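Local coordinates for cell division protein FtsI/penicillin binding protein 2 (Legionella pneumophila subsp. pneumophila ATCC 43290, PDB 4ZTK) that probably catalyses the D,D-transpeptidation that cross-links peptidoglycan peptides during cell division, as in other FtsI-type penicillin-binding proteins, at residues 150-155 / 161-166; 196-199 / 205-208; 156-161 / 211-216; 86-91 / 220-225; 81-86 / 132-137. All coordinates share one frame; numbering follows the deposited sequence.

Contact 1 of 5, residues 150-155 / 161-166; sequences VIRKKL and DMNSWW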
# COMPACT_ATOMS: atom_id res chain seq x y z
N VAL A 150 -1.94 14.68 -16.13
CA VAL A 150 -2.35 13.28 -16.10
C VAL A 150 -2.16 12.68 -14.71
O VAL A 150 -3.08 12.05 -14.17
CB VAL A 150 -1.58 12.44 -17.14
CG1 VAL A 150 -1.86 10.95 -16.95
CG2 VAL A 150 -1.94 12.88 -18.56
N ILE A 151 -0.98 12.88 -14.15
CA ILE A 151 -0.64 12.28 -12.86
C ILE A 151 -1.43 12.89 -11.69
O ILE A 151 -1.98 12.16 -10.87
CB ILE A 151 0.87 12.35 -12.57
CG1 ILE A 151 1.64 11.47 -13.56
CG2 ILE A 151 1.17 11.91 -11.14
CD1 ILE A 151 1.34 9.97 -13.44
N ARG A 152 -1.48 14.21 -11.62
CA ARG A 152 -2.19 14.86 -10.52
C ARG A 152 -3.69 14.54 -10.53
O ARG A 152 -4.27 14.24 -9.50
CB ARG A 152 -1.98 16.38 -10.54
CG ARG A 152 -0.62 16.83 -10.06
CD ARG A 152 -0.63 18.32 -9.74
NE ARG A 152 -1.54 18.62 -8.65
CZ ARG A 152 -1.88 19.85 -8.27
NH1 ARG A 152 -1.39 20.90 -8.91
NH2 ARG A 152 -2.72 20.02 -7.26
N LYS A 153 -4.31 14.61 -11.71
CA LYS A 153 -5.74 14.35 -11.84
C LYS A 153 -6.09 12.91 -11.51
O LYS A 153 -7.00 12.65 -10.72
CB LYS A 153 -6.22 14.69 -13.25
CG LYS A 153 -7.62 14.18 -13.56
CD LYS A 153 -8.12 14.70 -14.90
CE LYS A 153 -9.46 14.08 -15.27
NZ LYS A 153 -9.37 12.59 -15.36
N LYS A 154 -5.37 11.97 -12.11
CA LYS A 154 -5.70 10.56 -11.92
C LYS A 154 -5.42 10.09 -10.49
O LYS A 154 -6.20 9.33 -9.93
CB LYS A 154 -4.99 9.68 -12.95
CG LYS A 154 -5.42 8.21 -12.92
CD LYS A 154 -6.92 8.06 -13.15
CE LYS A 154 -7.33 8.58 -14.52
NZ LYS A 154 -8.81 8.59 -14.67
N LEU A 155 -4.32 10.55 -9.90
CA LEU A 155 -4.02 10.17 -8.52
C LEU A 155 -5.02 10.79 -7.54
O LEU A 155 -5.36 10.19 -6.52
CB LEU A 155 -2.58 10.50 -8.13
CG LEU A 155 -1.63 9.30 -8.22
CD1 LEU A 155 -1.55 8.77 -9.64
CD2 LEU A 155 -0.25 9.66 -7.69
N ASP A 161 -4.07 12.93 -2.01
CA ASP A 161 -3.90 14.38 -1.89
C ASP A 161 -2.73 14.83 -2.76
O ASP A 161 -1.58 14.63 -2.41
CB ASP A 161 -3.63 14.73 -0.43
CG ASP A 161 -3.44 16.22 -0.19
OD1 ASP A 161 -3.37 17.02 -1.16
OD2 ASP A 161 -3.35 16.60 0.99
N MSE A 162 -3.04 15.46 -3.89
CA MSE A 162 -2.01 15.99 -4.76
C MSE A 162 -1.98 17.51 -4.67
O MSE A 162 -1.58 18.20 -5.62
CB MSE A 162 -2.26 15.54 -6.20
CG MSE A 162 -2.45 14.04 -6.33
SE MSE A 162 -0.87 13.03 -5.79
CE MSE A 162 0.26 13.42 -7.34
N ASN A 163 -2.41 18.03 -3.52
CA ASN A 163 -2.50 19.48 -3.33
C ASN A 163 -1.68 20.01 -2.16
O ASN A 163 -0.97 21.00 -2.31
CB ASN A 163 -3.96 19.91 -3.20
CG ASN A 163 -4.65 20.05 -4.54
OD1 ASN A 163 -5.09 19.06 -5.13
ND2 ASN A 163 -4.75 21.29 -5.03
N SER A 164 -1.78 19.37 -1.00
CA SER A 164 -1.09 19.84 0.20
C SER A 164 0.39 20.04 -0.02
O SER A 164 0.89 21.16 0.02
CB SER A 164 -1.29 18.85 1.35
OG SER A 164 -2.66 18.74 1.69
N TRP A 165 1.10 18.94 -0.24
CA TRP A 165 2.54 18.97 -0.43
C TRP A 165 2.88 19.19 -1.90
O TRP A 165 3.37 18.29 -2.58
CB TRP A 165 3.17 17.66 0.08
CG TRP A 165 2.94 17.38 1.56
CD1 TRP A 165 2.42 18.25 2.48
CD2 TRP A 165 3.21 16.16 2.27
NE1 TRP A 165 2.36 17.64 3.72
CE2 TRP A 165 2.84 16.36 3.61
CE3 TRP A 165 3.74 14.92 1.89
CZ2 TRP A 165 2.98 15.37 4.59
CZ3 TRP A 165 3.87 13.93 2.86
CH2 TRP A 165 3.49 14.16 4.19
N TRP A 166 2.61 20.40 -2.39
CA TRP A 166 2.89 20.74 -3.79
C TRP A 166 3.28 22.21 -3.95
O TRP A 166 2.57 23.11 -3.50
CB TRP A 166 1.68 20.42 -4.67
CG TRP A 166 1.98 20.46 -6.15
CD1 TRP A 166 2.01 21.56 -6.95
CD2 TRP A 166 2.29 19.34 -6.99
NE1 TRP A 166 2.32 21.20 -8.24
CE2 TRP A 166 2.50 19.84 -8.29
CE3 TRP A 166 2.42 17.96 -6.77
CZ2 TRP A 166 2.83 19.01 -9.36
CZ3 TRP A 166 2.74 17.14 -7.84
CH2 TRP A 166 2.95 17.67 -9.12
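Met162 O faces the guanidinium of Arg152 at 2.7 Å from NH2 and 3.1 Å from NE. The approach is oblique to the guanidinium plane. Asn163 stands at the edge of that same plane, its amide turned 68° against it.

The other large partner of the arginine is the indole of Trp166. Bent at chi3 (64°), the arginine chain runs along the ring, so that two parts of one side chain use the same aromatic surface. Arg152 CD sits over the six-membered ring in a CH-pi contact, 3.7 Å from its centroid. Arg152 CZ stands over the five-membered ring, 4.3 Å from that centroid and nearly on its normal, a cation-pi geometry with the two planes 28° apart.

Next along the loop, Met162, a selenomethionine, folds back toward helix 148-157. Its CE lies 3.8 Å from Leu155 CD2, its SE lies as far from Leu155 CB, and Ile151 CG2 touches CE more loosely.

The loop holding these partners, which follows helix 148-157, is shaped by Asp161. The bond from Asn163 N to Asp161 OD1 closes an Asx turn, and that from Ser164 N to the same oxygen the wider Asx motif.

The guanidinium thus has a carbonyl oxygen near its N-H groups and pi density over one face. Both would favour its positive charge, while the methyl of Met162 packs on Leu155 and Ile151.

Contact 2 of 5, residues 196-199 / 205-208; sequences YAIL and SFDR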
# COMPACT_ATOMS: atom_id res chain seq x y z
N TYR A 196 -6.26 1.46 -2.49
CA TYR A 196 -6.06 0.08 -2.94
C TYR A 196 -7.39 -0.65 -3.14
O TYR A 196 -7.50 -1.53 -4.00
CB TYR A 196 -5.12 -0.68 -2.00
CG TYR A 196 -3.68 -0.52 -2.42
CD1 TYR A 196 -2.93 0.55 -1.98
CD2 TYR A 196 -3.09 -1.43 -3.29
CE1 TYR A 196 -1.61 0.71 -2.39
CE2 TYR A 196 -1.79 -1.28 -3.70
CZ TYR A 196 -1.05 -0.20 -3.25
OH TYR A 196 0.25 -0.04 -3.66
N ALA A 197 -8.41 -0.27 -2.37
CA ALA A 197 -9.73 -0.87 -2.52
C ALA A 197 -10.29 -0.59 -3.91
O ALA A 197 -11.02 -1.41 -4.47
CB ALA A 197 -10.68 -0.36 -1.44
N ILE A 198 -9.93 0.55 -4.48
CA ILE A 198 -10.37 0.89 -5.83
C ILE A 198 -9.82 -0.12 -6.85
O ILE A 198 -10.55 -0.60 -7.72
CB ILE A 198 -9.97 2.33 -6.22
CG1 ILE A 198 -10.70 3.33 -5.31
CG2 ILE A 198 -10.29 2.59 -7.68
CD1 ILE A 198 -10.39 4.78 -5.61
N LEU A 199 -8.54 -0.45 -6.72
CA LEU A 199 -7.92 -1.44 -7.60
C LEU A 199 -8.56 -2.81 -7.41
O LEU A 199 -8.77 -3.54 -8.37
CB LEU A 199 -6.42 -1.52 -7.34
CG LEU A 199 -5.61 -0.24 -7.52
CD1 LEU A 199 -4.15 -0.48 -7.12
CD2 LEU A 199 -5.70 0.26 -8.96
N SER A 205 -14.62 3.21 -8.34
CA SER A 205 -14.64 3.88 -7.05
C SER A 205 -16.04 3.99 -6.47
O SER A 205 -16.85 4.80 -6.92
CB SER A 205 -14.01 5.26 -7.12
OG SER A 205 -14.10 5.90 -5.86
N PHE A 206 -16.29 3.16 -5.46
CA PHE A 206 -17.47 3.21 -4.60
C PHE A 206 -17.87 4.63 -4.21
O PHE A 206 -19.02 5.03 -4.41
CB PHE A 206 -17.15 2.41 -3.34
CG PHE A 206 -15.68 2.38 -3.01
CD1 PHE A 206 -15.11 3.38 -2.23
CD2 PHE A 206 -14.86 1.38 -3.51
CE1 PHE A 206 -13.77 3.37 -1.94
CE2 PHE A 206 -13.51 1.37 -3.22
CZ PHE A 206 -12.97 2.36 -2.43
N ASP A 207 -16.92 5.39 -3.66
CA ASP A 207 -17.16 6.75 -3.18
C ASP A 207 -17.63 7.70 -4.29
O ASP A 207 -18.18 8.76 -4.01
CB ASP A 207 -15.91 7.31 -2.50
CG ASP A 207 -15.56 6.58 -1.21
OD1 ASP A 207 -16.47 5.97 -0.61
OD2 ASP A 207 -14.38 6.62 -0.80
N ARG A 208 -17.40 7.31 -5.54
CA ARG A 208 -17.88 8.08 -6.68
C ARG A 208 -19.02 7.36 -7.39
O ARG A 208 -19.10 7.38 -8.62
CB ARG A 208 -16.74 8.38 -7.66
CG ARG A 208 -15.84 9.53 -7.23
CD ARG A 208 -14.91 9.92 -8.36
NE ARG A 208 -15.64 10.10 -9.61
CZ ARG A 208 -15.06 10.27 -10.80
NH1 ARG A 208 -15.80 10.43 -11.88
NH2 ARG A 208 -13.74 10.27 -10.90
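Ala197 CB meets the far end of the Phe206 ring, 3.7 Å from CZ and 3.8 Å from CE2. The methyl comes in obliquely. The alanine backbone is also involved, because Ala197 C lies close to the ring plane at the edge, 3.8 Å from Phe206 CE2.

Ile198, the next residue, meets the same end of the ring with CG1, which is 3.8 Å from Phe206 CZ. The two side chains cross at about a right angle. Phe206 reaches the helix with an unusual first torsion, chi1 28°, well away from a staggered value.

These contacts lay a small two-stranded hairpin against the C-terminal part of helix 189-200. The chain leaves the helix, forms strand 204-205, turns through a 3-10 segment at 206-207, and returns as strand 211-212. Ser205 O receives Arg208 N at 2.9 Å across this turn, and the backbone of Ser205 also bonds to that of Ser211 in the antiparallel pair.

Beyond CG1 the isoleucine chain is extended, with chi2 at 180°, which carries CD1 away from the phenylalanine to the serine at the strand end. There Ile198 CD1 packs 3.9 Å from Ser205 OG and 4.0 Å from Ser205 CB. Phe158, from the end of another helix, also touches the side chain of Ile198, and Val275 of the large sheet lies against Ala197.

Contact 3 of 5, residues 156-161 / 211-216; sequences TEFGFD and SAIISE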
# COMPACT_ATOMS: atom_id res chain seq x y z
N THR A 156 -5.49 11.99 -7.86
CA THR A 156 -6.52 12.64 -7.05
C THR A 156 -7.79 11.80 -7.09
O THR A 156 -8.43 11.57 -6.06
CB THR A 156 -6.80 14.08 -7.54
OG1 THR A 156 -5.67 14.91 -7.23
CG2 THR A 156 -8.05 14.66 -6.86
N GLU A 157 -8.14 11.32 -8.28
CA GLU A 157 -9.30 10.44 -8.44
C GLU A 157 -9.17 9.12 -7.68
O GLU A 157 -10.18 8.52 -7.32
CB GLU A 157 -9.55 10.18 -9.92
CG GLU A 157 -10.10 11.39 -10.66
CD GLU A 157 -10.30 11.14 -12.14
OE1 GLU A 157 -10.66 12.10 -12.86
OE2 GLU A 157 -10.10 9.99 -12.59
N PHE A 158 -7.94 8.67 -7.45
CA PHE A 158 -7.70 7.48 -6.64
C PHE A 158 -7.76 7.75 -5.14
O PHE A 158 -7.62 6.82 -4.33
CB PHE A 158 -6.34 6.85 -6.98
CG PHE A 158 -6.38 5.89 -8.13
CD1 PHE A 158 -7.05 4.69 -8.02
CD2 PHE A 158 -5.72 6.18 -9.32
CE1 PHE A 158 -7.08 3.79 -9.08
CE2 PHE A 158 -5.74 5.30 -10.38
CZ PHE A 158 -6.43 4.10 -10.27
N GLY A 159 -7.96 9.01 -4.76
CA GLY A 159 -8.09 9.36 -3.36
C GLY A 159 -6.82 9.93 -2.75
O GLY A 159 -6.73 10.08 -1.53
N PHE A 160 -5.84 10.25 -3.59
CA PHE A 160 -4.59 10.84 -3.09
C PHE A 160 -4.63 12.36 -3.07
O PHE A 160 -5.15 13.01 -3.98
CB PHE A 160 -3.39 10.36 -3.92
CG PHE A 160 -3.09 8.90 -3.75
CD1 PHE A 160 -2.35 8.46 -2.66
CD2 PHE A 160 -3.55 7.97 -4.67
CE1 PHE A 160 -2.07 7.11 -2.50
CE2 PHE A 160 -3.27 6.62 -4.51
CZ PHE A 160 -2.54 6.19 -3.42
N ASP A 161 -4.07 12.93 -2.01
CA ASP A 161 -3.90 14.38 -1.89
C ASP A 161 -2.73 14.83 -2.76
O ASP A 161 -1.58 14.63 -2.41
CB ASP A 161 -3.63 14.73 -0.43
CG ASP A 161 -3.44 16.22 -0.19
OD1 ASP A 161 -3.37 17.02 -1.16
OD2 ASP A 161 -3.35 16.60 0.99
N SER A 211 -18.02 4.63 -10.05
CA SER A 211 -17.53 5.07 -11.35
C SER A 211 -16.19 4.43 -11.66
O SER A 211 -15.38 4.20 -10.76
CB SER A 211 -17.39 6.60 -11.38
OG SER A 211 -18.65 7.22 -11.21
N ALA A 212 -15.95 4.14 -12.93
CA ALA A 212 -14.67 3.59 -13.36
C ALA A 212 -13.59 4.66 -13.33
O ALA A 212 -13.66 5.64 -14.07
CB ALA A 212 -14.79 2.99 -14.76
N ILE A 213 -12.60 4.48 -12.46
CA ILE A 213 -11.47 5.40 -12.39
C ILE A 213 -10.48 5.08 -13.50
O ILE A 213 -9.92 5.99 -14.12
CB ILE A 213 -10.77 5.32 -11.02
CG1 ILE A 213 -11.76 5.67 -9.91
CG2 ILE A 213 -9.58 6.26 -10.97
CD1 ILE A 213 -12.48 6.99 -10.13
N ILE A 214 -10.27 3.80 -13.76
CA ILE A 214 -9.46 3.37 -14.90
C ILE A 214 -10.21 2.32 -15.71
O ILE A 214 -11.13 1.68 -15.21
CB ILE A 214 -8.08 2.83 -14.47
CG1 ILE A 214 -8.23 1.71 -13.44
CG2 ILE A 214 -7.22 3.96 -13.91
CD1 ILE A 214 -6.90 1.00 -13.10
N SER A 215 -9.80 2.14 -16.96
CA SER A 215 -10.46 1.19 -17.87
C SER A 215 -10.31 -0.25 -17.39
O SER A 215 -9.51 -0.54 -16.50
CB SER A 215 -9.88 1.31 -19.27
OG SER A 215 -8.55 0.82 -19.30
N GLU A 216 -11.08 -1.14 -18.00
CA GLU A 216 -11.00 -2.56 -17.68
C GLU A 216 -9.63 -3.11 -18.07
O GLU A 216 -9.03 -3.88 -17.32
CB GLU A 216 -12.09 -3.35 -18.39
CG GLU A 216 -13.50 -3.01 -17.94
CD GLU A 216 -14.55 -3.88 -18.60
OE1 GLU A 216 -14.18 -4.69 -19.48
OE2 GLU A 216 -15.74 -3.75 -18.24
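Phe158 and Ile213 form a CH-pi contact. Methyl CG2 of Ile213 sits over the middle of the Phe158 ring, 3.9 Å from the centroid and 9° off the normal. It touches nearly the whole ring at similar distances. Its place follows from the isoleucine's first torsion, chi1 -59°, which sets CG2 opposite the backbone N and over the ring.

Looser packing adds to this. Ile214 brings its own CG2 to 3.7 Å from Phe158 CZ, at about a right angle to the phenylalanine and from an oblique direction. Ile213 CD1 lies instead on a backbone oxygen at the helix end, 3.9 Å from Glu157 O, and Ile213 CG2 is also 4.1 Å from Glu157 CB.

Polar groups are paired around the apolar patch. The extended Glu157 carries its carboxylate to Lys154 and Lys153, both salt bridges along helix 148-157. Lys154 NZ also donates to Ile213 O, so one ammonium joins the helix to the opposite segment. Phe158 O is taken by Ser195 OG of helix 189-200.

Gly159, with phi 100°, turns the chain out of the helix. Gly159 N returns to Thr156 O at 2.9 Å and Phe160 N to Leu155 O, a Schellman motif. The final turn of helix 148-157 and the phenylalanine just after it are packed against the chain between strand 211-212 and helix 216-231, joining parts of the transpeptidase domain distant in sequence.

Contact 4 of 5, residues 86-91 / 220-225; sequences IAAAAI and NSINHM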
# COMPACT_ATOMS: atom_id res chain seq x y z
N ILE A 86 0.70 5.33 -10.16
CA ILE A 86 1.47 6.03 -11.18
C ILE A 86 1.39 5.26 -12.49
O ILE A 86 1.11 5.82 -13.54
CB ILE A 86 2.95 6.17 -10.78
CG1 ILE A 86 3.11 7.08 -9.57
CG2 ILE A 86 3.78 6.70 -11.95
CD1 ILE A 86 2.73 8.52 -9.83
N ALA A 87 1.62 3.95 -12.41
CA ALA A 87 1.55 3.08 -13.58
C ALA A 87 0.15 3.08 -14.19
O ALA A 87 0.01 3.13 -15.41
CB ALA A 87 1.97 1.67 -13.22
N ALA A 88 -0.87 3.01 -13.34
CA ALA A 88 -2.26 2.99 -13.80
C ALA A 88 -2.59 4.25 -14.58
O ALA A 88 -3.18 4.18 -15.66
CB ALA A 88 -3.20 2.83 -12.62
N ALA A 89 -2.21 5.40 -14.03
CA ALA A 89 -2.46 6.68 -14.68
C ALA A 89 -1.79 6.74 -16.05
O ALA A 89 -2.38 7.22 -17.02
CB ALA A 89 -1.96 7.82 -13.80
N ALA A 90 -0.56 6.24 -16.13
CA ALA A 90 0.21 6.28 -17.37
C ALA A 90 -0.36 5.34 -18.42
O ALA A 90 -0.48 5.69 -19.59
CB ALA A 90 1.67 5.95 -17.10
N ILE A 91 -0.69 4.12 -17.98
CA ILE A 91 -1.26 3.10 -18.86
C ILE A 91 -2.64 3.53 -19.37
O ILE A 91 -2.98 3.29 -20.53
CB ILE A 91 -1.40 1.75 -18.12
CG1 ILE A 91 -0.02 1.15 -17.84
CG2 ILE A 91 -2.23 0.76 -18.92
CD1 ILE A 91 0.83 1.02 -19.07
N ASN A 220 -6.97 -4.78 -15.58
CA ASN A 220 -6.40 -6.11 -15.79
C ASN A 220 -4.88 -6.10 -15.78
O ASN A 220 -4.25 -6.94 -15.15
CB ASN A 220 -6.92 -6.72 -17.09
CG ASN A 220 -8.36 -7.18 -16.98
OD1 ASN A 220 -8.87 -7.38 -15.88
ND2 ASN A 220 -9.02 -7.34 -18.12
N SER A 221 -4.28 -5.13 -16.48
CA SER A 221 -2.83 -4.99 -16.50
C SER A 221 -2.27 -4.74 -15.10
O SER A 221 -1.30 -5.37 -14.69
CB SER A 221 -2.40 -3.85 -17.42
OG SER A 221 -2.84 -4.09 -18.74
N ILE A 222 -2.88 -3.80 -14.38
CA ILE A 222 -2.39 -3.43 -13.06
C ILE A 222 -2.46 -4.62 -12.11
O ILE A 222 -1.51 -4.91 -11.38
CB ILE A 222 -3.18 -2.25 -12.47
CG1 ILE A 222 -2.91 -0.97 -13.28
CG2 ILE A 222 -2.81 -2.04 -11.01
CD1 ILE A 222 -1.44 -0.57 -13.36
N ASN A 223 -3.59 -5.32 -12.12
CA ASN A 223 -3.75 -6.50 -11.29
C ASN A 223 -2.69 -7.56 -11.62
O ASN A 223 -2.11 -8.17 -10.72
CB ASN A 223 -5.16 -7.08 -11.43
CG ASN A 223 -5.37 -8.30 -10.56
OD1 ASN A 223 -5.46 -8.19 -9.33
ND2 ASN A 223 -5.45 -9.46 -11.18
N HIS A 224 -2.44 -7.77 -12.91
CA HIS A 224 -1.41 -8.70 -13.34
C HIS A 224 -0.04 -8.28 -12.80
O HIS A 224 0.75 -9.10 -12.34
CB HIS A 224 -1.37 -8.79 -14.86
CG HIS A 224 -0.34 -9.74 -15.39
ND1 HIS A 224 -0.49 -11.11 -15.33
CD2 HIS A 224 0.85 -9.52 -15.99
CE1 HIS A 224 0.57 -11.69 -15.87
NE2 HIS A 224 1.40 -10.75 -16.28
N MSE A 225 0.23 -6.98 -12.86
CA MSE A 225 1.49 -6.44 -12.36
C MSE A 225 1.64 -6.62 -10.86
O MSE A 225 2.73 -6.90 -10.36
CB MSE A 225 1.63 -4.96 -12.72
CG MSE A 225 1.89 -4.71 -14.20
SE MSE A 225 2.24 -2.82 -14.60
CE MSE A 225 2.58 -2.98 -16.51
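Ile222 projects from helix 216-231 onto Ala87 and Ala88 in a close helix-to-helix packing. Its partner, helix 83-92, begins at what is probably the SxxK motif, consistent with the central helix of penicillin-binding transpeptidases. With small residues on that helix, the backbones come near: Ala88 CA and Ile222 CA are 6.5 Å apart.

The isoleucine CB points at the alanine helix, and there the side chain forks. CG2 diverges toward helix 189-200, where it touches Leu199. CG1 takes the direct path: Ile222 CG1 settles 3.9 Å from Ala88 CB, with Ala88 CA scarcely farther. A bend at chi2 (-58°) then directs CD1 along the surface of the helix, where it rests on backbone as much as on side chains: Ile222 CD1 is 4.1 Å from Ala87 CB and 3.7 Å from Pro84 O.

Next to this apolar contact, Leu127 of helix 127-133 touches Ala87, Ile91 and Met225 (a selenomethionine), bridging the two helices at one side. Phe158 and Ile214, of segments 156-161 and 211-216, approach Ala88 CB.

No hydrogen bond spans the pair; its closest approach is Ile222 CD1 to Ala88 N, a methyl 3.6 Å from an amide nitrogen.

Contact 5 of 5, residues 81-86 / 132-137; sequences TIKPFI and AKSINV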
# COMPACT_ATOMS: atom_id res chain seq x y z
N THR A 81 4.35 2.26 -2.40
CA THR A 81 2.98 1.77 -2.57
C THR A 81 2.17 2.70 -3.48
O THR A 81 1.06 2.34 -3.89
CB THR A 81 2.24 1.54 -1.22
OG1 THR A 81 2.09 2.78 -0.52
CG2 THR A 81 2.99 0.54 -0.35
N ILE A 82 2.72 3.86 -3.81
CA ILE A 82 2.09 4.76 -4.80
C ILE A 82 2.30 4.26 -6.23
O ILE A 82 1.52 4.58 -7.12
CB ILE A 82 2.64 6.21 -4.71
CG1 ILE A 82 1.72 7.19 -5.44
CG2 ILE A 82 4.04 6.31 -5.31
CD1 ILE A 82 0.35 7.24 -4.90
N LYS A 83 3.36 3.48 -6.44
CA LYS A 83 3.79 3.09 -7.78
C LYS A 83 2.72 2.46 -8.69
O LYS A 83 2.64 2.81 -9.87
CB LYS A 83 5.05 2.20 -7.73
CG LYS A 83 6.34 2.97 -7.42
CD LYS A 83 7.54 2.03 -7.30
CE LYS A 83 8.87 2.78 -7.37
NZ LYS A 83 9.02 3.79 -6.28
N PRO A 84 1.88 1.55 -8.14
CA PRO A 84 0.81 0.99 -8.98
C PRO A 84 -0.13 2.05 -9.56
O PRO A 84 -0.62 1.88 -10.68
CB PRO A 84 0.03 0.10 -8.01
CG PRO A 84 1.05 -0.34 -7.02
CD PRO A 84 1.97 0.85 -6.84
N PHE A 85 -0.36 3.13 -8.81
CA PHE A 85 -1.26 4.19 -9.27
C PHE A 85 -0.60 5.09 -10.32
O PHE A 85 -1.27 5.56 -11.24
CB PHE A 85 -1.78 5.00 -8.08
CG PHE A 85 -2.47 4.15 -7.04
CD1 PHE A 85 -3.81 3.84 -7.17
CD2 PHE A 85 -1.77 3.65 -5.95
CE1 PHE A 85 -4.45 3.05 -6.22
CE2 PHE A 85 -2.40 2.86 -4.99
CZ PHE A 85 -3.75 2.56 -5.13
N ILE A 86 0.70 5.33 -10.16
CA ILE A 86 1.47 6.03 -11.18
C ILE A 86 1.39 5.26 -12.49
O ILE A 86 1.11 5.82 -13.54
CB ILE A 86 2.95 6.17 -10.78
CG1 ILE A 86 3.11 7.08 -9.57
CG2 ILE A 86 3.78 6.70 -11.95
CD1 ILE A 86 2.73 8.52 -9.83
N ALA A 132 7.39 -4.85 -10.17
CA ALA A 132 7.77 -6.06 -9.43
C ALA A 132 9.04 -5.86 -8.60
O ALA A 132 9.09 -6.24 -7.43
CB ALA A 132 7.95 -7.25 -10.39
N LYS A 133 10.06 -5.27 -9.21
CA LYS A 133 11.33 -5.05 -8.52
C LYS A 133 11.36 -3.69 -7.84
O LYS A 133 12.30 -3.38 -7.11
CB LYS A 133 12.49 -5.21 -9.50
CG LYS A 133 12.78 -6.65 -9.86
CD LYS A 133 13.06 -6.82 -11.34
CE LYS A 133 14.39 -6.19 -11.74
NZ LYS A 133 15.56 -6.93 -11.19
N SER A 134 10.31 -2.90 -8.06
CA SER A 134 10.19 -1.56 -7.48
C SER A 134 11.35 -0.65 -7.88
O SER A 134 12.05 -0.09 -7.04
CB SER A 134 10.07 -1.65 -5.95
OG SER A 134 9.45 -0.49 -5.43
N ILE A 135 11.53 -0.50 -9.19
CA ILE A 135 12.65 0.27 -9.74
C ILE A 135 12.30 1.76 -9.83
O ILE A 135 11.50 2.17 -10.67
CB ILE A 135 13.05 -0.27 -11.12
CG1 ILE A 135 13.35 -1.77 -11.02
CG2 ILE A 135 14.27 0.49 -11.67
CD1 ILE A 135 13.95 -2.36 -12.27
N ASN A 136 12.91 2.55 -8.95
CA ASN A 136 12.59 3.96 -8.81
C ASN A 136 12.77 4.79 -10.08
O ASN A 136 11.87 5.52 -10.48
CB ASN A 136 13.41 4.59 -7.67
CG ASN A 136 12.96 4.11 -6.30
OD1 ASN A 136 11.85 3.61 -6.13
ND2 ASN A 136 13.82 4.27 -5.30
N VAL A 137 13.94 4.68 -10.71
CA VAL A 137 14.25 5.50 -11.88
C VAL A 137 13.22 5.28 -13.00
O VAL A 137 12.81 6.23 -13.66
CB VAL A 137 15.69 5.27 -12.39
CG1 VAL A 137 15.92 5.95 -13.74
CG2 VAL A 137 16.69 5.79 -11.37
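Ser134 lies alongside the outer part of Lys83, its OG 3.7 Å from Lys83 CD and 3.8 Å from Lys83 CE. This is packing against methylenes; the polar partners of the hydroxyl include Lys248 NZ and a sulfonate oxygen of a bound buffer molecule, probably from the crystallisation liquor. With positive phi, Ser134 is the C-prime residue of the Schellman motif that ends helix 127-133, and the turn sets its hydroxyl beside the lysine chain.

Ile135 contributes mainly backbone: its O lies 4.3 Å from Lys83 CE, while its CB points away. Ser134, Ile135 and Asn136 fit the SxN motif of penicillin-binding proteins, and Lys83 the end of the SxxK motif. Their meeting is consistent with the active-site groove of this family, where Lys248 would belong to the K(T/S)G element.

Asn136, in the first turn of helix 136-146, accepts from Lys83 through OD1. Lys83 NZ stands 2.8 Å from Asn136 OD1, with a C=O...N angle of 150° and the donor 25° out of the carbonyl plane. Lys83 is extended as far as CE and then turns at chi4 (61°), swinging NZ to the amide oxygen; the two side chains cross at about a right angle. NZ is also hydrogen-bonded to Ser80 OG, and weakly to Ala180 O.

Contacts 2, 3 and 4 are buried and apolar, built from aliphatic groups against aromatic rings, a serine or a helix backbone. Contacts 1 and 5 are only partly buried, and both centre on a long basic side chain: in contact 1 an arginine spread over an indole near the surface, in contact 5 a lysine in the probable active-site groove. Helix 83-92 serves contacts 4 and 5, with its start in the groove and its middle packed on helix 216-231. Helix 148-157 serves contacts 1 and 3, which also share Asp161. Leu155, Phe158 and Phe160 of that region pack on Ile82, Phe85 and Ile86, tying these pairs together, while contact 2 abuts contact 3 through the hairpin strands.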